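PDB 4OXI: enterobactin synthetase component F-related protein from Vibrio cholerae serotype O1, which probably activates glycine with ATP as glycyl-adenylate, serving as the adenylation domain of a lipopolysaccharide modification pathway linked to antimicrobial peptide resistance. Local coordinates for residues Leu86-Tyr91 with Tyr172-Val177; Gln79-Met84 with Arg106-Tyr111; Ser112-Ser117 with His271-Ser276; Val177-Leu182 with His189-Val194. All blocks are in the same frame, centred on the assembly; numbering follows the deposited sequence.

Interaction 1 (Leu86-Tyr91 with Tyr172-Val177); sequences LSLSDY and YALPDV
Tyr91 sets CD2 and CE2 of its ring against Tyr172 CE1, where helix 78-95 packs on the parallel sheet of the adenylation domain through strand 170-173 and the turn after it. Tyr172 CE1 lies 3.6 Å from Tyr91 CD2 and equally near CE2, so one C-H corner serves two atoms of the partner ring. Tyr91 CD2 sits at the edge of the Tyr172 ring, close to its plane. The ring centroids are 5.8 Å apart and the planes stand at 82°, with an oblique approach to Tyr91. Tyr91 reaches across because its CG stands opposite the backbone N (chi1 -166°), which swings the ring off the helix toward the strand. His192 of the neighbouring strand ties the pair together: its ring stacks on Tyr172, and its ND1 is hydrogen-bonded to Tyr91 OH, giving that hydroxyl a partner. One helical turn earlier, the tip of Leu88 comes near Leu174, the first residue of a type I turn closed by Val177 N bonding to Leu174 O at 3.1 Å. This second contact is apolar and looser at its closest point, Leu88 CD1 lying 4.3 Å from Leu174 CD2.

Interaction 2 (Gln79-Met84 with Arg106-Tyr111); sequences QEMTDM and RDLAAY
Met81 folds its thioether back toward helix 108-119, where it meets Leu108 and Tyr111. Its chain bends at both chi2 (-60°) and chi3 (-59°), which brings sulfur and methyl to bear on different residues. SD rests 3.8 Å from Leu108 CD1, the two side chains sliding past each other in opposite directions. The methyl turns to the backbone, with Met81 CE 4.1 Å from Tyr111 C and 4.4 Å from Tyr111 CB. The Tyr111 phenol leads away from this contact, and its hydroxyl is hydrogen-bonded to Gln260. One turn further along, Met84 starts toward the other helix and meets Leu108 tip to tip. Here Met84 SD lies 3.8 Å from Leu108 CD2, while Met84 CE comes within 3.9 Å of Leu108 CD1. Leu108 thus packs against both thioethers: CD1 touches both methionines, CD2 Met84. It is the first residue of its helix, whose start is fixed by Asp107 as N-cap: Ala109 N bonds to Asp107 OD2 at 3.0 Å in an almost straight line (171°). No hydrogen bond crosses the contact; it is buried apolar packing. Helix 78-95 here packs against helix 108-119, which links the neighbouring parallel strands 99-102 and 123-126 as the connection of a beta-alpha-beta unit in the layered alpha/beta core of the adenylate-forming fold.

Interaction 3 (Ser112-Ser117 with His271-Ser276); sequences SAIWAS and HDIFYS
Ile114 and Ile273 face each other with the same conformation, CG1 opposite the carbonyl carbon in both (chi1 -67° and -65°) and the chain then fully extended to CD1. Each therefore projects its terminal methyl off its helix, and the two side chains cross at about a right angle, with Ile114 CD1 3.7 Å from Ile273 CD1. The shorter branch of Ile114 also reaches Phe274: its CG2 approaches Phe274 CZ obliquely at 4.0 Å. The Phe274 ring is also packed from its own helix, since the preceding Ile273 places CG2 over one face, offset toward the rim. The short helical segments cross at -63°, their axes 11.7 Å apart at closest approach, wide enough for full-sized residues from both helices. Both helices are connectors of beta-alpha-beta units, helix 108-119 between strands 99-102 and 123-126, helix 268-279 between strands 257-260 and 282-285, so the contact joins two sheets of the layered adenylation-domain core. Phe274 is flanked further by Tyr118 and Ile243. The CG2 branch of Ile273 meets the Trp115 indole at its five-membered ring, with NE1 at 4.3 Å from that methyl in an oblique approach. The buried indole N-H is satisfied by a bridging water, which accepts from Trp115 NE1 at 3.1 Å and donates to Ile273 O at 2.9 Å.

Interaction 4 (Val177-Leu182 with His189-Val194); sequences VDVEPL and HTFHTV
Phe191 fills the space between strand 190-193 and the start of helix 180-185, within the beta-alpha-beta unit that runs from strand 170-173 through this helix. Its ring is met by two residues at different atoms. Val179, in the turn before the helix, brings CB within 4.0 Å of Phe191 CD1. Leu182 approaches the far end of the ring with main chain as well as side chain: Leu182 CB is 3.8 Å from Phe191 CZ, and Leu182 O 3.6 Å from Phe191 CE2. Val179 CB and Leu182 O both come in obliquely to the ring. Leu158 and Leu162 of helix 155-164 also pack on Phe191. Val179 also holds CG2 in the crowded position between backbone N and carbonyl carbon, and that methyl touches Thr193 OG1 at 3.6 Å. The Thr193 hydroxyl, two residues along the strand, is turned to a bridging water, which accepts from Thr193 OG1 at 3.0 Å and donates to Val177 O at 2.6 Å.

How the interactions relate
Interactions 1, 2 and 3 are mutually in contact through helices 78-95 and 108-119. Leu174 of interaction 1 sets CD1 3.9 Å from Leu108 CD2 of interaction 2, and Met81 CB of interaction 2 packs 3.4 Å from Trp115 CZ3 of interaction 3. Interactions 1 and 3 also meet directly, Leu88 CB lying 3.7 Å from Ala116 CB. Interaction 4 joins at the other end, sharing Val177 with interaction 1 and bringing Val194 CG1 within 3.6 Å of Ser87 O. It does not touch interactions 2 or 3. Interaction 3 leads inward: the Phe274 side chain is about 13 Å from the bound glycyl-adenosine-5'-phosphate, too far for direct contact.

Interaction 1 (Leu86-Tyr91 with Tyr172-Val177)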
loop_
_atom_site.group_PDB
_atom_site.type_symbol
_atom_site.label_atom_id
_atom_site.label_comp_id
_atom_site.label_asym_id
_atom_site.label_seq_id
_atom_site.Cartn_x
_atom_site.Cartn_y
_atom_site.Cartn_z
ATOM N N LEU A 86 -17.506 0.464 15.821
ATOM C CA LEU A 86 -18.446 1.527 16.163
ATOM C C LEU A 86 -18.241 2.097 17.566
ATOM O O LEU A 86 -18.618 3.240 17.821
ATOM C CB LEU A 86 -19.901 1.086 15.979
ATOM C CG LEU A 86 -20.331 0.691 14.571
ATOM C CD1 LEU A 86 -21.841 0.448 14.548
ATOM C CD2 LEU A 86 -19.940 1.762 13.563
ATOM N N SER A 87 -17.640 1.341 18.477
ATOM C CA SER A 87 -17.301 1.937 19.772
ATOM C C SER A 87 -16.214 2.996 19.610
ATOM O O SER A 87 -16.307 4.097 20.172
ATOM C CB SER A 87 -16.849 0.877 20.782
ATOM O OG SER A 87 -17.894 -0.039 21.070
ATOM N N LEU A 88 -15.166 2.659 18.870
ATOM C CA LEU A 88 -14.095 3.619 18.624
ATOM C C LEU A 88 -14.636 4.818 17.856
ATOM O O LEU A 88 -14.415 5.969 18.228
ATOM C CB LEU A 88 -12.973 2.953 17.823
ATOM C CG LEU A 88 -12.140 1.947 18.620
ATOM C CD1 LEU A 88 -11.293 1.099 17.675
ATOM C CD2 LEU A 88 -11.257 2.680 19.633
ATOM N N SER A 89 -15.370 4.535 16.788
ATOM C CA SER A 89 -15.929 5.575 15.921
ATOM C C SER A 89 -16.858 6.560 16.663
ATOM O O SER A 89 -16.769 7.786 16.480
ATOM C CB SER A 89 -16.662 4.893 14.764
ATOM O OG SER A 89 -17.217 5.840 13.894
ATOM N N ASP A 90 -17.745 6.034 17.504
ATOM C CA ASP A 90 -18.640 6.895 18.273
ATOM C C ASP A 90 -17.846 7.817 19.182
ATOM O O ASP A 90 -18.158 8.991 19.303
ATOM C CB ASP A 90 -19.604 6.069 19.130
ATOM C CG ASP A 90 -20.720 5.435 18.322
ATOM O OD1 ASP A 90 -20.880 5.786 17.125
ATOM O OD2 ASP A 90 -21.440 4.582 18.893
ATOM N N TYR A 91 -16.828 7.273 19.836
ATOM C CA TYR A 91 -16.026 8.045 20.762
ATOM C C TYR A 91 -15.283 9.160 20.000
ATOM O O TYR A 91 -15.320 10.330 20.405
ATOM C CB TYR A 91 -15.064 7.106 21.498
ATOM C CG TYR A 91 -14.383 7.675 22.722
ATOM C CD1 TYR A 91 -14.730 7.245 24.003
ATOM C CD2 TYR A 91 -13.373 8.615 22.601
ATOM C CE1 TYR A 91 -14.088 7.751 25.125
ATOM C CE2 TYR A 91 -12.730 9.128 23.711
ATOM C CZ TYR A 91 -13.088 8.692 24.965
ATOM O OH TYR A 91 -12.430 9.202 26.062
ATOM N N TYR A 172 -5.268 6.192 21.933
ATOM C CA TYR A 172 -6.422 5.317 22.027
ATOM C C TYR A 172 -5.986 3.871 22.086
ATOM O O TYR A 172 -5.021 3.486 21.434
ATOM C CB TYR A 172 -7.376 5.543 20.851
ATOM C CG TYR A 172 -8.072 6.874 20.934
ATOM C CD1 TYR A 172 -9.321 6.991 21.531
ATOM C CD2 TYR A 172 -7.469 8.026 20.443
ATOM C CE1 TYR A 172 -9.957 8.219 21.628
ATOM C CE2 TYR A 172 -8.098 9.251 20.533
ATOM C CZ TYR A 172 -9.337 9.338 21.131
ATOM O OH TYR A 172 -9.962 10.566 21.213
ATOM N N ALA A 173 -6.697 3.066 22.866
ATOM C CA ALA A 173 -6.400 1.638 22.946
ATOM C C ALA A 173 -7.645 0.869 23.362
ATOM O O ALA A 173 -8.530 1.425 24.011
ATOM C CB ALA A 173 -5.262 1.392 23.925
ATOM N N LEU A 174 -7.722 -0.403 22.974
ATOM C CA LEU A 174 -8.802 -1.275 23.431
ATOM C C LEU A 174 -8.594 -1.604 24.924
ATOM O O LEU A 174 -7.488 -1.431 25.440
ATOM C CB LEU A 174 -8.848 -2.538 22.566
ATOM C CG LEU A 174 -9.079 -2.275 21.073
ATOM C CD1 LEU A 174 -8.829 -3.534 20.258
ATOM C CD2 LEU A 174 -10.483 -1.735 20.822
ATOM N N PRO A 175 -9.657 -2.042 25.628
ATOM C CA PRO A 175 -9.579 -2.186 27.089
ATOM C C PRO A 175 -8.574 -3.216 27.597
ATOM O O PRO A 175 -8.271 -3.210 28.788
ATOM C CB PRO A 175 -10.997 -2.623 27.477
ATOM C CG PRO A 175 -11.858 -2.079 26.415
ATOM C CD PRO A 175 -11.039 -2.222 25.147
ATOM N N ASP A 176 -8.056 -4.077 26.732
ATOM C CA ASP A 176 -7.091 -5.077 27.183
ATOM C C ASP A 176 -5.677 -4.507 27.330
ATOM O O ASP A 176 -4.758 -5.205 27.758
ATOM C CB ASP A 176 -7.080 -6.286 26.237
ATOM C CG ASP A 176 -6.431 -5.978 24.889
ATOM O OD1 ASP A 176 -6.857 -5.014 24.207
ATOM O OD2 ASP A 176 -5.484 -6.705 24.510
ATOM N N VAL A 177 -5.498 -3.243 26.970
ATOM C CA VAL A 177 -4.181 -2.626 27.043
ATOM C C VAL A 177 -4.051 -1.817 28.325
ATOM O O VAL A 177 -4.844 -0.905 28.571
ATOM C CB VAL A 177 -3.935 -1.704 25.839
ATOM C CG1 VAL A 177 -2.572 -1.073 25.942
ATOM C CG2 VAL A 177 -4.068 -2.481 24.539
#

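Interaction 2 (Gln79-Met84 with Arg106-Tyr111)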
loop_
_atom_site.group_PDB
_atom_site.type_symbol
_atom_site.label_atom_id
_atom_site.label_comp_id
_atom_site.label_asym_id
_atom_site.label_seq_id
_atom_site.Cartn_x
_atom_site.Cartn_y
_atom_site.Cartn_z
ATOM N N GLN A 79 -19.886 -9.277 13.894
ATOM C CA GLN A 79 -20.560 -8.605 14.994
ATOM C C GLN A 79 -19.539 -8.107 15.999
ATOM O O GLN A 79 -19.639 -6.974 16.495
ATOM C CB GLN A 79 -21.552 -9.563 15.671
ATOM C CG GLN A 79 -22.302 -8.960 16.868
ATOM C CD GLN A 79 -23.296 -7.876 16.463
ATOM O OE1 GLN A 79 -24.155 -8.090 15.605
ATOM N NE2 GLN A 79 -23.172 -6.699 17.070
ATOM N N GLU A 80 -18.560 -8.946 16.316
ATOM C CA GLU A 80 -17.540 -8.538 17.269
ATOM C C GLU A 80 -16.689 -7.399 16.712
ATOM O O GLU A 80 -16.334 -6.484 17.440
ATOM C CB GLU A 80 -16.658 -9.728 17.658
ATOM C CG GLU A 80 -17.381 -10.787 18.494
ATOM C CD GLU A 80 -16.636 -12.129 18.522
ATOM O OE1 GLU A 80 -15.772 -12.371 17.644
ATOM O OE2 GLU A 80 -16.927 -12.949 19.414
ATOM N N MET A 81 -16.348 -7.458 15.425
ATOM C CA MET A 81 -15.560 -6.385 14.809
ATOM C C MET A 81 -16.386 -5.102 14.750
ATOM O O MET A 81 -15.863 -3.998 14.932
ATOM C CB MET A 81 -15.096 -6.779 13.398
ATOM C CG MET A 81 -13.999 -7.847 13.373
ATOM S SD MET A 81 -12.498 -7.320 14.247
ATOM C CE MET A 81 -12.061 -5.840 13.315
ATOM N N THR A 82 -17.685 -5.252 14.504
ATOM C CA THR A 82 -18.574 -4.097 14.437
ATOM C C THR A 82 -18.698 -3.404 15.793
ATOM O O THR A 82 -18.688 -2.182 15.858
ATOM C CB THR A 82 -19.942 -4.488 13.889
ATOM O OG1 THR A 82 -19.765 -4.985 12.550
ATOM C CG2 THR A 82 -20.883 -3.277 13.871
ATOM N N ASP A 83 -18.772 -4.178 16.872
ATOM C CA ASP A 83 -18.846 -3.598 18.208
ATOM C C ASP A 83 -17.594 -2.771 18.500
ATOM O O ASP A 83 -17.681 -1.673 19.042
ATOM C CB ASP A 83 -18.972 -4.687 19.291
ATOM C CG ASP A 83 -20.283 -5.480 19.208
ATOM O OD1 ASP A 83 -21.256 -5.007 18.574
ATOM O OD2 ASP A 83 -20.336 -6.587 19.801
ATOM N N MET A 84 -16.425 -3.316 18.177
ATOM C CA MET A 84 -15.185 -2.602 18.435
ATOM C C MET A 84 -15.090 -1.364 17.544
ATOM O O MET A 84 -14.771 -0.285 18.017
ATOM C CB MET A 84 -13.984 -3.515 18.217
ATOM C CG MET A 84 -13.725 -4.436 19.385
ATOM S SD MET A 84 -12.389 -5.584 19.038
ATOM C CE MET A 84 -13.246 -6.858 18.096
ATOM N N ARG A 106 -0.375 -5.401 12.358
ATOM C CA ARG A 106 -0.662 -6.845 12.317
ATOM C C ARG A 106 -1.301 -7.334 13.590
ATOM O O ARG A 106 -0.955 -8.393 14.116
ATOM C CB ARG A 106 0.597 -7.663 11.993
ATOM C CG ARG A 106 1.046 -7.428 10.544
ATOM C CD ARG A 106 2.243 -8.251 10.108
ATOM N NE ARG A 106 2.766 -7.678 8.867
ATOM C CZ ARG A 106 2.238 -7.877 7.661
ATOM N NH1 ARG A 106 1.174 -8.669 7.507
ATOM N NH2 ARG A 106 2.783 -7.284 6.604
ATOM N N ASP A 107 -2.235 -6.537 14.082
ATOM C CA ASP A 107 -2.833 -6.772 15.375
ATOM C C ASP A 107 -4.286 -6.306 15.309
ATOM O O ASP A 107 -4.625 -5.421 14.507
ATOM C CB ASP A 107 -2.071 -5.974 16.430
ATOM C CG ASP A 107 -2.600 -6.209 17.837
ATOM O OD1 ASP A 107 -2.053 -7.098 18.528
ATOM O OD2 ASP A 107 -3.565 -5.518 18.253
ATOM N N LEU A 108 -5.136 -6.890 16.145
ATOM C CA LEU A 108 -6.558 -6.565 16.157
ATOM C C LEU A 108 -6.827 -5.061 16.211
ATOM O O LEU A 108 -7.741 -4.555 15.543
ATOM C CB LEU A 108 -7.212 -7.233 17.363
ATOM C CG LEU A 108 -8.609 -6.741 17.732
ATOM C CD1 LEU A 108 -9.601 -7.150 16.643
ATOM C CD2 LEU A 108 -9.023 -7.293 19.104
ATOM N N ALA A 109 -6.036 -4.350 17.011
ATOM C CA ALA A 109 -6.252 -2.920 17.222
ATOM C C ALA A 109 -6.134 -2.138 15.918
ATOM O O ALA A 109 -6.893 -1.211 15.691
ATOM C CB ALA A 109 -5.286 -2.391 18.252
ATOM N N ALA A 110 -5.211 -2.523 15.040
ATOM C CA ALA A 110 -5.078 -1.821 13.751
ATOM C C ALA A 110 -6.313 -1.993 12.878
ATOM O O ALA A 110 -6.806 -1.016 12.301
ATOM C CB ALA A 110 -3.840 -2.287 13.006
ATOM N N TYR A 111 -6.808 -3.231 12.763
ATOM C CA TYR A 111 -7.967 -3.510 11.903
ATOM C C TYR A 111 -9.272 -2.956 12.505
ATOM O O TYR A 111 -10.152 -2.513 11.773
ATOM C CB TYR A 111 -8.053 -5.020 11.564
ATOM C CG TYR A 111 -6.762 -5.473 10.915
ATOM C CD1 TYR A 111 -6.573 -5.365 9.555
ATOM C CD2 TYR A 111 -5.704 -5.931 11.684
ATOM C CE1 TYR A 111 -5.361 -5.727 8.964
ATOM C CE2 TYR A 111 -4.507 -6.289 11.115
ATOM C CZ TYR A 111 -4.340 -6.186 9.757
ATOM O OH TYR A 111 -3.132 -6.547 9.213
#

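Interaction 3 (Ser112-Ser117 with His271-Ser276)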
loop_
_atom_site.group_PDB
_atom_site.type_symbol
_atom_site.label_atom_id
_atom_site.label_comp_id
_atom_site.label_asym_id
_atom_site.label_seq_id
_atom_site.Cartn_x
_atom_site.Cartn_y
_atom_site.Cartn_z
ATOM N N SER A 112 -9.389 -2.991 13.832
ATOM C CA SER A 112 -10.503 -2.359 14.533
ATOM C C SER A 112 -10.575 -0.873 14.194
ATOM O O SER A 112 -11.636 -0.351 13.901
ATOM C CB SER A 112 -10.286 -2.480 16.051
ATOM O OG SER A 112 -10.623 -3.772 16.511
ATOM N N ALA A 113 -9.432 -0.193 14.281
ATOM C CA ALA A 113 -9.371 1.250 14.041
ATOM C C ALA A 113 -9.625 1.594 12.590
ATOM O O ALA A 113 -10.239 2.617 12.298
ATOM C CB ALA A 113 -8.024 1.820 14.497
ATOM N N ILE A 114 -9.159 0.749 11.674
ATOM C CA ILE A 114 -9.398 0.991 10.248
ATOM C C ILE A 114 -10.888 0.847 9.884
ATOM O O ILE A 114 -11.438 1.692 9.172
ATOM C CB ILE A 114 -8.524 0.095 9.360
ATOM C CG1 ILE A 114 -7.053 0.489 9.504
ATOM C CG2 ILE A 114 -8.940 0.240 7.900
ATOM C CD1 ILE A 114 -6.088 -0.395 8.754
ATOM N N TRP A 115 -11.545 -0.191 10.399
ATOM C CA TRP A 115 -12.991 -0.320 10.235
ATOM C C TRP A 115 -13.699 0.868 10.886
ATOM O O TRP A 115 -14.651 1.400 10.338
ATOM C CB TRP A 115 -13.499 -1.568 10.938
ATOM C CG TRP A 115 -13.340 -2.829 10.222
ATOM C CD1 TRP A 115 -12.272 -3.236 9.478
ATOM C CD2 TRP A 115 -14.281 -3.910 10.207
ATOM N NE1 TRP A 115 -12.495 -4.512 8.989
ATOM C CE2 TRP A 115 -13.723 -4.944 9.425
ATOM C CE3 TRP A 115 -15.540 -4.104 10.781
ATOM C CZ2 TRP A 115 -14.383 -6.155 9.205
ATOM C CZ3 TRP A 115 -16.209 -5.306 10.542
ATOM C CH2 TRP A 115 -15.624 -6.315 9.766
ATOM N N ALA A 116 -13.239 1.255 12.071
ATOM C CA ALA A 116 -13.843 2.364 12.803
ATOM C C ALA A 116 -13.733 3.636 11.991
ATOM O O ALA A 116 -14.664 4.434 11.932
ATOM C CB ALA A 116 -13.143 2.557 14.169
ATOM N N SER A 117 -12.573 3.841 11.378
ATOM C CA SER A 117 -12.375 5.051 10.598
ATOM C C SER A 117 -13.249 5.039 9.356
ATOM O O SER A 117 -13.866 6.057 9.006
ATOM C CB SER A 117 -10.906 5.213 10.204
ATOM O OG SER A 117 -10.801 6.241 9.237
ATOM N N HIS A 271 -6.683 -2.769 -0.255
ATOM C CA HIS A 271 -7.416 -3.724 -1.082
ATOM C C HIS A 271 -7.845 -4.943 -0.242
ATOM O O HIS A 271 -9.036 -5.266 -0.185
ATOM C CB HIS A 271 -6.547 -4.118 -2.272
ATOM C CG HIS A 271 -6.995 -5.356 -2.982
ATOM N ND1 HIS A 271 -7.460 -5.341 -4.279
ATOM C CD2 HIS A 271 -7.002 -6.654 -2.597
ATOM C CE1 HIS A 271 -7.751 -6.571 -4.655
ATOM N NE2 HIS A 271 -7.477 -7.389 -3.657
ATOM N N ASP A 272 -6.886 -5.601 0.416
ATOM C CA ASP A 272 -7.174 -6.801 1.211
ATOM C C ASP A 272 -8.349 -6.560 2.153
ATOM O O ASP A 272 -9.315 -7.338 2.192
ATOM C CB ASP A 272 -5.960 -7.217 2.075
ATOM C CG ASP A 272 -4.678 -7.456 1.257
ATOM O OD1 ASP A 272 -4.775 -7.851 0.067
ATOM O OD2 ASP A 272 -3.555 -7.264 1.815
ATOM N N ILE A 273 -8.253 -5.473 2.914
ATOM C CA ILE A 273 -9.215 -5.170 3.976
ATOM C C ILE A 273 -10.625 -4.903 3.457
ATOM O O ILE A 273 -11.598 -5.443 3.984
ATOM C CB ILE A 273 -8.747 -3.955 4.819
ATOM C CG1 ILE A 273 -7.464 -4.287 5.579
ATOM C CG2 ILE A 273 -9.816 -3.528 5.794
ATOM C CD1 ILE A 273 -6.942 -3.127 6.434
ATOM N N PHE A 274 -10.756 -4.068 2.430
ATOM C CA PHE A 274 -12.093 -3.678 1.995
ATOM C C PHE A 274 -12.716 -4.639 0.996
ATOM O O PHE A 274 -13.944 -4.737 0.920
ATOM C CB PHE A 274 -12.116 -2.213 1.538
ATOM C CG PHE A 274 -11.886 -1.265 2.670
ATOM C CD1 PHE A 274 -12.924 -0.959 3.540
ATOM C CD2 PHE A 274 -10.627 -0.730 2.907
ATOM C CE1 PHE A 274 -12.717 -0.121 4.611
ATOM C CE2 PHE A 274 -10.413 0.114 3.976
ATOM C CZ PHE A 274 -11.455 0.421 4.831
ATOM N N TYR A 275 -11.866 -5.356 0.260
ATOM C CA TYR A 275 -12.299 -6.460 -0.591
ATOM C C TYR A 275 -12.946 -7.524 0.289
ATOM O O TYR A 275 -14.008 -8.054 -0.025
ATOM C CB TYR A 275 -11.078 -7.080 -1.238
ATOM C CG TYR A 275 -11.298 -7.950 -2.454
ATOM C CD1 TYR A 275 -12.475 -7.895 -3.204
ATOM C CD2 TYR A 275 -10.297 -8.809 -2.871
ATOM C CE1 TYR A 275 -12.632 -8.691 -4.349
ATOM C CE2 TYR A 275 -10.439 -9.589 -3.988
ATOM C CZ TYR A 275 -11.603 -9.536 -4.726
ATOM O OH TYR A 275 -11.685 -10.351 -5.830
ATOM N N SER A 276 -12.294 -7.855 1.396
ATOM C CA SER A 276 -12.859 -8.853 2.289
ATOM C C SER A 276 -14.163 -8.337 2.901
ATOM O O SER A 276 -15.150 -9.059 3.003
ATOM C CB SER A 276 -11.865 -9.219 3.392
ATOM O OG SER A 276 -12.463 -10.125 4.315
HETATM O O HOH W 1 -11.833 -6.508 6.672
#

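Interaction 4 (Val177-Leu182 with His189-Val194)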
loop_
_atom_site.group_PDB
_atom_site.type_symbol
_atom_site.label_atom_id
_atom_site.label_comp_id
_atom_site.label_asym_id
_atom_site.label_seq_id
_atom_site.Cartn_x
_atom_site.Cartn_y
_atom_site.Cartn_z
ATOM N N VAL A 177 -5.498 -3.243 26.970
ATOM C CA VAL A 177 -4.181 -2.626 27.043
ATOM C C VAL A 177 -4.051 -1.817 28.325
ATOM O O VAL A 177 -4.844 -0.905 28.571
ATOM C CB VAL A 177 -3.935 -1.704 25.839
ATOM C CG1 VAL A 177 -2.572 -1.073 25.942
ATOM C CG2 VAL A 177 -4.068 -2.481 24.539
ATOM N N ASP A 178 -3.061 -2.145 29.145
ATOM C CA ASP A 178 -2.887 -1.425 30.399
ATOM C C ASP A 178 -2.117 -0.138 30.142
ATOM O O ASP A 178 -0.900 -0.157 29.973
ATOM C CB ASP A 178 -2.179 -2.281 31.458
ATOM C CG ASP A 178 -2.113 -1.588 32.831
ATOM O OD1 ASP A 178 -2.903 -0.644 33.079
ATOM O OD2 ASP A 178 -1.280 -1.996 33.672
ATOM N N VAL A 179 -2.841 0.978 30.105
ATOM C CA VAL A 179 -2.237 2.270 29.798
ATOM C C VAL A 179 -1.993 3.078 31.073
ATOM O O VAL A 179 -1.429 4.167 31.020
ATOM C CB VAL A 179 -3.081 3.077 28.767
ATOM C CG1 VAL A 179 -3.113 2.358 27.428
ATOM C CG2 VAL A 179 -4.497 3.314 29.274
ATOM N N GLU A 180 -2.390 2.516 32.215
ATOM C CA GLU A 180 -2.251 3.194 33.506
ATOM C C GLU A 180 -0.853 3.704 33.852
ATOM O O GLU A 180 -0.717 4.860 34.237
ATOM C CB GLU A 180 -2.828 2.356 34.651
ATOM C CG GLU A 180 -4.308 2.612 34.890
ATOM C CD GLU A 180 -4.623 4.095 35.082
ATOM O OE1 GLU A 180 -3.903 4.784 35.854
ATOM O OE2 GLU A 180 -5.597 4.570 34.453
ATOM N N PRO A 181 0.189 2.864 33.708
ATOM C CA PRO A 181 1.519 3.415 34.002
ATOM C C PRO A 181 1.898 4.585 33.095
ATOM O O PRO A 181 2.480 5.561 33.582
ATOM C CB PRO A 181 2.456 2.233 33.740
ATOM C CG PRO A 181 1.614 1.030 33.965
ATOM C CD PRO A 181 0.242 1.410 33.462
ATOM N N LEU A 182 1.590 4.500 31.802
ATOM C CA LEU A 182 1.962 5.578 30.895
ATOM C C LEU A 182 1.097 6.790 31.189
ATOM O O LEU A 182 1.563 7.922 31.091
ATOM C CB LEU A 182 1.850 5.155 29.430
ATOM C CG LEU A 182 2.946 4.224 28.912
ATOM C CD1 LEU A 182 2.509 3.568 27.628
ATOM C CD2 LEU A 182 4.210 4.984 28.669
ATOM N N HIS A 189 0.084 14.256 28.154
ATOM C CA HIS A 189 -0.673 13.626 27.087
ATOM C C HIS A 189 -1.930 13.027 27.693
ATOM O O HIS A 189 -2.034 12.926 28.923
ATOM C CB HIS A 189 0.167 12.556 26.385
ATOM C CG HIS A 189 1.418 13.094 25.762
ATOM N ND1 HIS A 189 1.402 14.004 24.723
ATOM C CD2 HIS A 189 2.725 12.861 26.038
ATOM C CE1 HIS A 189 2.643 14.308 24.389
ATOM N NE2 HIS A 189 3.465 13.631 25.172
ATOM N N THR A 190 -2.881 12.634 26.844
ATOM C CA THR A 190 -4.173 12.124 27.318
ATOM C C THR A 190 -4.447 10.722 26.783
ATOM O O THR A 190 -4.359 10.479 25.575
ATOM C CB THR A 190 -5.319 13.059 26.873
ATOM O OG1 THR A 190 -5.094 14.366 27.419
ATOM C CG2 THR A 190 -6.691 12.522 27.323
ATOM N N PHE A 191 -4.795 9.807 27.678
ATOM C CA PHE A 191 -5.030 8.419 27.304
ATOM C C PHE A 191 -6.495 8.080 27.405
ATOM O O PHE A 191 -7.118 8.315 28.445
ATOM C CB PHE A 191 -4.227 7.490 28.214
ATOM C CG PHE A 191 -2.755 7.577 27.984
ATOM C CD1 PHE A 191 -2.123 6.658 27.163
ATOM C CD2 PHE A 191 -2.013 8.615 28.541
ATOM C CE1 PHE A 191 -0.772 6.746 26.931
ATOM C CE2 PHE A 191 -0.670 8.710 28.314
ATOM C CZ PHE A 191 -0.042 7.774 27.502
ATOM N N HIS A 192 -7.036 7.528 26.323
ATOM C CA HIS A 192 -8.453 7.229 26.253
ATOM C C HIS A 192 -8.636 5.719 26.167
ATOM O O HIS A 192 -8.298 5.094 25.145
ATOM C CB HIS A 192 -9.089 7.873 25.008
ATOM C CG HIS A 192 -9.050 9.377 24.987
ATOM N ND1 HIS A 192 -10.014 10.161 25.592
ATOM C CD2 HIS A 192 -8.200 10.239 24.373
ATOM C CE1 HIS A 192 -9.741 11.436 25.379
ATOM N NE2 HIS A 192 -8.645 11.512 24.643
ATOM N N THR A 193 -9.169 5.114 27.216
ATOM C CA THR A 193 -9.589 3.727 27.080
ATOM C C THR A 193 -11.039 3.731 26.624
ATOM O O THR A 193 -11.902 4.321 27.273
ATOM C CB THR A 193 -9.415 2.918 28.369
ATOM O OG1 THR A 193 -8.032 2.928 28.744
ATOM C CG2 THR A 193 -9.861 1.478 28.149
ATOM N N VAL A 194 -11.297 3.109 25.481
ATOM C CA VAL A 194 -12.639 3.108 24.916
ATOM C C VAL A 194 -13.293 1.772 25.224
ATOM O O VAL A 194 -12.804 0.733 24.799
ATOM C CB VAL A 194 -12.615 3.326 23.391
ATOM C CG1 VAL A 194 -14.030 3.375 22.845
ATOM C CG2 VAL A 194 -11.868 4.614 23.047
HETATM O O HOH W 2 -6.658 0.572 27.551
#